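Local coordinates for protein CT263 (Chlamydia trachomatis, PDB 4QAS) that probably hydrolyses the N-glycosidic bond of nucleosides such as 6-amino-6-deoxyfutalosine, an MTAN-like nucleosidase step consistent with menaquinone synthesis through the futalosine pathway, at residues F7-I12 with L71-G76; P86-Y91 with V181-K186; S95-T100 with Q121-R126. The protein carries 1 engineered substitution. All coordinates share one frame; numbering follows the deposited sequence. Where two conformers were deposited one is given.

Contact 1. Residues F7-I12 with L71-G76; sequences FKLLLI and LWINAG
Residues 7-12 and 71-76 run side by side as parallel beta strands, their short axes 4.7 Å apart at closest approach and turned 22° from each other, with Leu-9 paired to Leu-71 and Ile-12 to Asn-74. The ladder starts with a weak bond from Leu-71 N to Lys-8 O and firms up through Leu-10 N to Leu-71 O, Ile-73 N to Leu-10 O and Ile-12 N to Ile-73 O. It ends in a forked acceptor. Ile-12 O takes the backbone N-H of Ala-75 (N to O 3.1 Å) and the side-chain amide of Asn-74 (ND2 to O 2.9 Å), which arrive from opposite faces of the carbonyl plane. Ile-12 O lies almost in the Asn-74 amide plane, and OD1 of that amide is held in turn by Lys-162, so both ends of the group are fixed. On the same side of the sheet, Leu-10 CD2 sits over one face of the Trp-72 indole, 3.8 Å from the centroid of its five-membered ring, a CH-pi contact. Ile-12 CG1 stands beside its own backbone N (chi1 -57°), and CD1 beyond it meets the benzo part at Trp-72 CE3, 3.5 Å away. Ile-147 of helix 144-153 covers this face. On the other face Leu-9 CD1 touches both Leu-71 CB and Ile-73 CG1, each at 3.9 Å, and Leu-11 CD2 lies alongside Ile-73 CB. Helix 180-197 packs there, with Ile-191 on Leu-11 and Ile-194 on Ile-73. A parallel pair of apolar strands covered by helices on both faces is characteristic of the central sheet of the alpha/beta nucleosidase (nucleoside phosphorylase-like) fold.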
# COMPACT_ATOMS: atom_id res chain seq x y z
N PHE A 7 -14.60 -3.54 12.33
CA PHE A 7 -15.02 -3.33 10.95
C PHE A 7 -14.46 -4.45 10.07
O PHE A 7 -13.25 -4.69 10.06
CB PHE A 7 -14.56 -1.98 10.41
CG PHE A 7 -15.14 -1.65 9.07
CD1 PHE A 7 -16.41 -1.10 8.97
CD2 PHE A 7 -14.44 -1.92 7.91
CE1 PHE A 7 -16.96 -0.80 7.75
CE2 PHE A 7 -15.00 -1.62 6.67
CZ PHE A 7 -16.27 -1.07 6.61
N LYS A 8 -15.33 -5.10 9.32
CA LYS A 8 -14.99 -6.31 8.58
C LYS A 8 -15.13 -6.03 7.09
O LYS A 8 -16.24 -5.80 6.60
CB LYS A 8 -15.89 -7.47 9.01
CG LYS A 8 -15.81 -7.81 10.50
CD LYS A 8 -16.72 -8.99 10.82
CE LYS A 8 -16.85 -9.26 12.30
NZ LYS A 8 -17.65 -10.50 12.54
N LEU A 9 -14.01 -6.09 6.38
CA LEU A 9 -13.93 -5.70 4.98
C LEU A 9 -13.52 -6.92 4.18
O LEU A 9 -12.49 -7.53 4.48
CB LEU A 9 -12.90 -4.58 4.85
CG LEU A 9 -12.64 -4.06 3.45
CD1 LEU A 9 -13.90 -3.73 2.66
CD2 LEU A 9 -11.74 -2.82 3.53
N LEU A 10 -14.33 -7.27 3.18
CA LEU A 10 -14.04 -8.38 2.27
C LEU A 10 -13.59 -7.78 0.94
O LEU A 10 -14.33 -7.00 0.33
CB LEU A 10 -15.28 -9.23 2.05
CG LEU A 10 -15.12 -10.39 1.06
CD1 LEU A 10 -14.04 -11.38 1.54
CD2 LEU A 10 -16.43 -11.09 0.85
N LEU A 11 -12.41 -8.16 0.49
CA LEU A 11 -11.93 -7.84 -0.84
C LEU A 11 -12.09 -9.05 -1.74
O LEU A 11 -11.70 -10.17 -1.36
CB LEU A 11 -10.45 -7.49 -0.81
CG LEU A 11 -10.06 -6.39 0.17
CD1 LEU A 11 -8.55 -6.09 0.07
CD2 LEU A 11 -10.82 -5.09 0.00
N ILE A 12 -12.68 -8.84 -2.91
CA ILE A 12 -12.96 -9.91 -3.86
C ILE A 12 -12.25 -9.57 -5.15
O ILE A 12 -12.49 -8.51 -5.76
CB ILE A 12 -14.47 -10.09 -4.11
CG1 ILE A 12 -15.19 -10.36 -2.79
CG2 ILE A 12 -14.69 -11.24 -5.06
CD1 ILE A 12 -16.67 -10.25 -2.89
N LEU A 71 -18.63 -4.36 4.49
CA LEU A 71 -18.45 -3.82 3.16
C LEU A 71 -17.74 -4.88 2.35
O LEU A 71 -16.84 -5.56 2.87
CB LEU A 71 -17.58 -2.55 3.19
CG LEU A 71 -17.25 -1.89 1.85
CD1 LEU A 71 -18.50 -1.41 1.10
CD2 LEU A 71 -16.32 -0.71 2.08
N TRP A 72 -18.14 -5.03 1.10
CA TRP A 72 -17.37 -5.76 0.10
C TRP A 72 -16.78 -4.76 -0.90
O TRP A 72 -17.47 -3.83 -1.32
CB TRP A 72 -18.25 -6.71 -0.71
CG TRP A 72 -18.91 -7.86 -0.01
CD1 TRP A 72 -18.97 -8.10 1.33
CD2 TRP A 72 -19.61 -8.92 -0.64
NE1 TRP A 72 -19.67 -9.27 1.56
CE2 TRP A 72 -20.07 -9.79 0.36
CE3 TRP A 72 -19.87 -9.23 -1.99
CZ2 TRP A 72 -20.80 -10.94 0.07
CZ3 TRP A 72 -20.59 -10.37 -2.27
CH2 TRP A 72 -21.05 -11.21 -1.25
N ILE A 73 -15.54 -4.98 -1.31
CA ILE A 73 -14.93 -4.26 -2.43
C ILE A 73 -14.50 -5.29 -3.45
O ILE A 73 -13.66 -6.16 -3.15
CB ILE A 73 -13.74 -3.40 -1.98
CG1 ILE A 73 -14.19 -2.36 -0.96
CG2 ILE A 73 -13.12 -2.73 -3.20
CD1 ILE A 73 -13.07 -1.50 -0.42
N ASN A 74 -15.06 -5.19 -4.66
CA ASN A 74 -14.56 -5.96 -5.79
C ASN A 74 -13.56 -5.08 -6.51
O ASN A 74 -13.93 -4.03 -7.03
CB ASN A 74 -15.72 -6.32 -6.71
CG ASN A 74 -15.28 -6.91 -8.01
OD1 ASN A 74 -15.90 -6.62 -9.06
ND2 ASN A 74 -14.24 -7.75 -8.00
N ALA A 75 -12.31 -5.49 -6.53
CA ALA A 75 -11.29 -4.78 -7.26
C ALA A 75 -10.83 -5.66 -8.41
O ALA A 75 -10.64 -6.86 -8.24
CB ALA A 75 -10.11 -4.48 -6.35
N GLY A 76 -10.69 -5.07 -9.61
CA GLY A 76 -10.25 -5.90 -10.72
C GLY A 76 -9.89 -5.10 -11.95
O GLY A 76 -9.94 -3.87 -11.96

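Contact 2. Residues P86-Y91 with V181-K186; sequences PLLKTY and VKLSQK. With SO4 (sulfate ion), chain C.
Leu-88 takes up a left-handed backbone conformation (phi 64°) and presses its CD2 against CD2 of Leu-183 at 3.5 Å, tighter than usual for two methyl groups. The two leucine side chains cross at about a right angle, and the same Leu-88 methyl also reaches Lys-182 CB on the preceding residue of the helix. Val-163 and Ser-165 of strand 158-167 lie against Leu-183, while Phe-175 of helix 173-178 packs on Leu-88. One turn further along helix 180-197, Lys-186 folds back on itself: its chain is bent at chi2 (-64°) and chi3 (-69°), which lays CE between the loop carbonyl Leu-88 O (3.5 Å) and the hydroxyl Thr-90 OG1 (3.4 Å). These are contacts of the aliphatic methylene, and water carries the polar links. One water accepts from Thr-90 N at 3.1 Å and, weakly, from Lys-186 NZ. Another donates to Lys-186 O at 2.8 Å and is hydrogen-bonded to Thr-90 OG1. Thr-90 has two deposited conformers, so the contacts of OG1, both to CE and to the water, hold for one of them and are less certain than the rest. Lys-182 does the reverse of Lys-186, extending beyond CG away from the loop to donate through NZ to sulfate O3 at 3.3 Å. The sulfate, probably from the crystallisation liquor, is also bound by Glu-41 N of the second subunit. The chemistry therefore divides between a small leucine contact and a hydrated polar margin; the two lysines lend their carbon chains or ammonium groups without a direct hydrogen bond to 86-91, so that shape and bridging water join this loop and the start of strand 90-99 to the helix.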
# COMPACT_ATOMS: atom_id res chain seq x y z
N PRO A 86 -8.44 6.31 -20.85
CA PRO A 86 -7.03 5.94 -20.92
C PRO A 86 -6.81 4.63 -20.18
O PRO A 86 -7.59 4.27 -19.30
CB PRO A 86 -6.32 7.10 -20.21
CG PRO A 86 -7.32 7.55 -19.21
CD PRO A 86 -8.67 7.38 -19.87
N LEU A 87 -5.76 3.90 -20.55
CA LEU A 87 -5.38 2.69 -19.82
C LEU A 87 -4.63 3.01 -18.53
O LEU A 87 -4.11 4.12 -18.33
CB LEU A 87 -4.54 1.78 -20.70
CG LEU A 87 -5.21 1.37 -22.02
CD1 LEU A 87 -4.40 0.29 -22.67
CD2 LEU A 87 -6.63 0.90 -21.79
N LEU A 88 -4.58 2.02 -17.63
CA LEU A 88 -3.87 2.13 -16.35
C LEU A 88 -4.49 3.19 -15.46
O LEU A 88 -3.80 3.77 -14.61
CB LEU A 88 -2.37 2.36 -16.53
CG LEU A 88 -1.66 1.09 -16.98
CD1 LEU A 88 -0.31 1.43 -17.57
CD2 LEU A 88 -1.50 0.14 -15.82
N LYS A 89 -5.78 3.44 -15.61
CA LYS A 89 -6.50 4.41 -14.80
C LYS A 89 -7.52 3.69 -13.93
O LYS A 89 -8.25 2.82 -14.40
CB LYS A 89 -7.20 5.44 -15.68
CG LYS A 89 -7.90 6.53 -14.92
CD LYS A 89 -8.29 7.68 -15.80
CE LYS A 89 -9.10 8.69 -15.03
NZ LYS A 89 -8.30 9.37 -13.99
N THR A 90 -7.59 4.07 -12.66
CA THR A 90 -8.45 3.44 -11.69
C THR A 90 -9.74 4.23 -11.56
O THR A 90 -9.71 5.44 -11.37
CB THR A 90 -7.72 3.40 -10.35
OG1 THR A 90 -6.40 2.86 -10.58
CG2 THR A 90 -8.50 2.57 -9.36
N TYR A 91 -10.86 3.53 -11.66
CA TYR A 91 -12.18 4.11 -11.53
C TYR A 91 -12.93 3.41 -10.41
O TYR A 91 -12.64 2.27 -10.07
CB TYR A 91 -12.99 3.91 -12.82
CG TYR A 91 -12.45 4.64 -14.00
CD1 TYR A 91 -11.50 4.09 -14.84
CD2 TYR A 91 -12.94 5.91 -14.32
CE1 TYR A 91 -11.05 4.76 -15.94
CE2 TYR A 91 -12.50 6.59 -15.44
CZ TYR A 91 -11.53 6.02 -16.25
OH TYR A 91 -11.04 6.65 -17.38
N VAL A 181 1.26 -6.91 -13.54
CA VAL A 181 1.82 -6.41 -12.29
C VAL A 181 1.46 -4.94 -12.09
O VAL A 181 0.99 -4.55 -11.01
CB VAL A 181 3.33 -6.66 -12.21
CG1 VAL A 181 3.95 -5.96 -10.98
CG2 VAL A 181 3.59 -8.16 -12.10
N LYS A 182 1.67 -4.10 -13.11
CA LYS A 182 1.33 -2.68 -13.01
C LYS A 182 -0.14 -2.51 -12.70
O LYS A 182 -0.52 -1.65 -11.90
CB LYS A 182 1.64 -1.96 -14.33
CG LYS A 182 3.11 -1.62 -14.53
CD LYS A 182 3.28 -0.79 -15.80
CE LYS A 182 4.74 -0.57 -16.12
NZ LYS A 182 4.90 0.14 -17.42
N LEU A 183 -0.99 -3.29 -13.36
CA LEU A 183 -2.42 -3.16 -13.15
C LEU A 183 -2.81 -3.57 -11.73
O LEU A 183 -3.60 -2.89 -11.08
CB LEU A 183 -3.16 -3.99 -14.21
CG LEU A 183 -3.05 -3.46 -15.64
CD1 LEU A 183 -3.39 -4.61 -16.60
CD2 LEU A 183 -3.96 -2.28 -15.77
N SER A 184 -2.28 -4.68 -11.25
CA SER A 184 -2.55 -5.12 -9.90
C SER A 184 -2.06 -4.11 -8.87
O SER A 184 -2.72 -3.88 -7.84
CB SER A 184 -1.88 -6.47 -9.71
OG SER A 184 -2.11 -7.04 -8.43
N GLN A 185 -0.93 -3.47 -9.15
CA GLN A 185 -0.40 -2.44 -8.27
C GLN A 185 -1.35 -1.26 -8.17
O GLN A 185 -1.52 -0.69 -7.09
CB GLN A 185 1.01 -2.03 -8.73
CG GLN A 185 1.65 -1.02 -7.84
CD GLN A 185 2.00 -1.57 -6.49
OE1 GLN A 185 2.18 -2.78 -6.31
NE2 GLN A 185 2.14 -0.68 -5.50
N LYS A 186 -1.96 -0.85 -9.29
CA LYS A 186 -2.95 0.23 -9.23
C LYS A 186 -4.09 -0.12 -8.30
O LYS A 186 -4.58 0.74 -7.56
CB LYS A 186 -3.51 0.54 -10.62
CG LYS A 186 -2.54 1.16 -11.59
CD LYS A 186 -2.06 2.54 -11.16
CE LYS A 186 -3.16 3.59 -11.22
NZ LYS A 186 -2.64 4.95 -10.86
S SO4 C . 4.20 3.67 -15.87
O1 SO4 C . 3.57 4.94 -15.52
O2 SO4 C . 3.99 2.71 -14.79
O3 SO4 C . 3.59 3.13 -17.09
O4 SO4 C . 5.63 3.87 -16.09
O HOH W 1 -4.89 3.43 -8.22
O HOH W 2 -5.50 6.21 -11.87

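Contact 3. Residues S95-T100 with Q121-R126; sequences SVKELT and QLTSVR
Val-96 lays its CG2 alongside Leu-122, 3.7 Å from CD2 with both side chains pointing the same way, and the same methyl touches Ser-124 OG at 3.5 Å. CG2 reaches them because it stands anti to Val-96 N, leaving CG1 between that nitrogen and the carbonyl carbon (chi1 57°). Ser-124 OG has its polar partners in Asp-141 and Phe-145 N, while Met-160 of strand 158-167 packs on both Val-96 and Leu-122. Farther along this face Glu-98, bent at chi2, curls over the neighbouring strand and brings OE1 to 3.5 Å from Ser-124 CB. Its OE2 comes near Ser-124 O, an approach of two acceptors; a water that donates to OE2 also accepts from Arg-126 NE, at the edge of the guanidinium and in its plane, and is hydrogen-bonded to Thr-100 OG1. Glutamate and arginine are thus linked through water, with Glu-98 OE2 and Arg-126 NE 5.0 Å apart. On the opposite face Lys-97 turns at chi3 (-61°) and sets CE 3.3 Å from Thr-123 OG1, and Leu-99 CB rests against Thr-123 CG2. At the other end, one water donates to Ser-95 OG and accepts from Gln-121 NE2 at 3.0 Å; Ser-95 OG is also bonded to Glu-108. Between the two faces runs a parallel ladder: Leu-122 N to Ser-95 O, Lys-97 N to Leu-122 O, Ser-124 N to Lys-97 O at 2.7 Å, and Leu-99 N to Ser-124 O. With 106-110 antiparallel to 90-99 and 139-141 parallel to 119-124, the pair belongs to the mixed sheet characteristic of the nucleoside phosphorylase-like fold.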
# COMPACT_ATOMS: atom_id res chain seq x y z
N SER A 95 -22.72 2.04 -11.51
CA SER A 95 -23.65 0.95 -11.74
C SER A 95 -22.97 -0.09 -12.61
O SER A 95 -22.06 0.22 -13.38
CB SER A 95 -24.97 1.43 -12.35
OG SER A 95 -24.77 1.74 -13.71
N VAL A 96 -23.41 -1.33 -12.44
CA VAL A 96 -22.91 -2.45 -13.20
C VAL A 96 -24.09 -3.14 -13.88
O VAL A 96 -25.13 -3.38 -13.24
CB VAL A 96 -22.09 -3.40 -12.32
CG1 VAL A 96 -22.90 -3.91 -11.13
CG2 VAL A 96 -21.51 -4.52 -13.15
N LYS A 97 -23.93 -3.45 -15.15
CA LYS A 97 -24.94 -4.13 -15.96
C LYS A 97 -24.39 -5.48 -16.35
O LYS A 97 -23.26 -5.56 -16.84
CB LYS A 97 -25.17 -3.38 -17.28
CG LYS A 97 -25.84 -2.03 -17.23
CD LYS A 97 -26.14 -1.52 -18.65
CE LYS A 97 -24.86 -1.36 -19.49
NZ LYS A 97 -25.11 -0.84 -20.86
N GLU A 98 -25.17 -6.55 -16.18
CA GLU A 98 -24.88 -7.81 -16.86
C GLU A 98 -25.57 -7.75 -18.20
O GLU A 98 -26.76 -7.38 -18.29
CB GLU A 98 -25.39 -9.00 -16.06
CG GLU A 98 -25.06 -10.38 -16.69
CD GLU A 98 -23.60 -10.80 -16.52
OE1 GLU A 98 -23.02 -10.52 -15.46
OE2 GLU A 98 -23.03 -11.42 -17.45
N LEU A 99 -24.87 -8.14 -19.24
CA LEU A 99 -25.43 -8.17 -20.57
C LEU A 99 -25.29 -9.58 -21.14
O LEU A 99 -24.19 -10.16 -21.09
CB LEU A 99 -24.71 -7.17 -21.47
CG LEU A 99 -25.09 -7.16 -22.93
CD1 LEU A 99 -26.52 -6.75 -23.15
CD2 LEU A 99 -24.17 -6.20 -23.70
N THR A 100 -26.39 -10.10 -21.70
CA THR A 100 -26.44 -11.37 -22.42
C THR A 100 -26.50 -11.08 -23.91
O THR A 100 -27.57 -10.71 -24.43
CB THR A 100 -27.67 -12.19 -21.98
OG1 THR A 100 -27.54 -12.47 -20.58
CG2 THR A 100 -27.76 -13.50 -22.76
N GLN A 121 -19.13 3.59 -15.53
CA GLN A 121 -20.11 2.51 -15.63
C GLN A 121 -19.43 1.25 -16.12
O GLN A 121 -18.45 1.31 -16.87
CB GLN A 121 -21.22 2.87 -16.60
CG GLN A 121 -22.14 3.97 -16.06
CD GLN A 121 -23.27 4.34 -17.02
OE1 GLN A 121 -23.08 4.34 -18.24
NE2 GLN A 121 -24.44 4.65 -16.47
N LEU A 122 -19.91 0.11 -15.63
CA LEU A 122 -19.30 -1.19 -15.87
C LEU A 122 -20.35 -2.10 -16.50
O LEU A 122 -21.51 -2.09 -16.08
CB LEU A 122 -18.85 -1.80 -14.57
CG LEU A 122 -18.16 -3.16 -14.65
CD1 LEU A 122 -16.86 -3.08 -15.47
CD2 LEU A 122 -17.91 -3.65 -13.28
N THR A 123 -19.96 -2.86 -17.51
CA THR A 123 -20.76 -3.94 -18.05
C THR A 123 -19.99 -5.23 -17.85
O THR A 123 -18.79 -5.27 -18.13
CB THR A 123 -21.02 -3.74 -19.52
OG1 THR A 123 -21.79 -2.56 -19.69
CG2 THR A 123 -21.81 -4.89 -20.11
N SER A 124 -20.68 -6.26 -17.38
CA SER A 124 -20.10 -7.58 -17.15
C SER A 124 -20.63 -8.52 -18.21
O SER A 124 -21.84 -8.57 -18.45
CB SER A 124 -20.49 -8.14 -15.78
OG SER A 124 -20.01 -7.32 -14.73
N VAL A 125 -19.72 -9.24 -18.85
CA VAL A 125 -20.11 -10.24 -19.83
C VAL A 125 -19.28 -11.49 -19.63
O VAL A 125 -18.12 -11.42 -19.21
CB VAL A 125 -19.96 -9.72 -21.27
CG1 VAL A 125 -21.01 -8.63 -21.55
CG2 VAL A 125 -18.58 -9.22 -21.48
N ARG A 126 -19.87 -12.64 -19.95
CA ARG A 126 -19.22 -13.92 -19.67
C ARG A 126 -17.97 -14.09 -20.52
O ARG A 126 -16.92 -14.49 -20.02
CB ARG A 126 -20.23 -15.05 -19.89
CG ARG A 126 -21.47 -14.91 -18.99
CD ARG A 126 -22.58 -15.89 -19.34
NE ARG A 126 -23.45 -15.38 -20.40
CZ ARG A 126 -23.43 -15.77 -21.67
NH1 ARG A 126 -22.57 -16.71 -22.09
NH2 ARG A 126 -24.27 -15.24 -22.54
O HOH W 3 -24.49 4.44 -13.43
O HOH W 4 -23.45 0.16 -16.18
O HOH W 5 -25.03 -13.15 -19.40
O HOH W 6 -22.61 -12.33 -21.19

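How the contacts relate
All three contacts reach the same mixed sheet, but at different depths. Contact 1 is buried, its centre about 9 Å from the centre of the chain, and chiefly apolar, with a buried amide at one end. Contacts 2 and 3, their centres each about 12 Å from it, are partly buried and share strand 90-99, contact 3 nested within the loop that contact 2 closes. Contacts 1 and 3 both rest on parallel backbone ladders, but contact 3 adds water-linked polar and charged groups at its ends. Contact 2 instead sets a helix against a loop and the first residue of a strand, relying on a small leucine contact and water bridges; helix 180-197 also covers one face of contact 1.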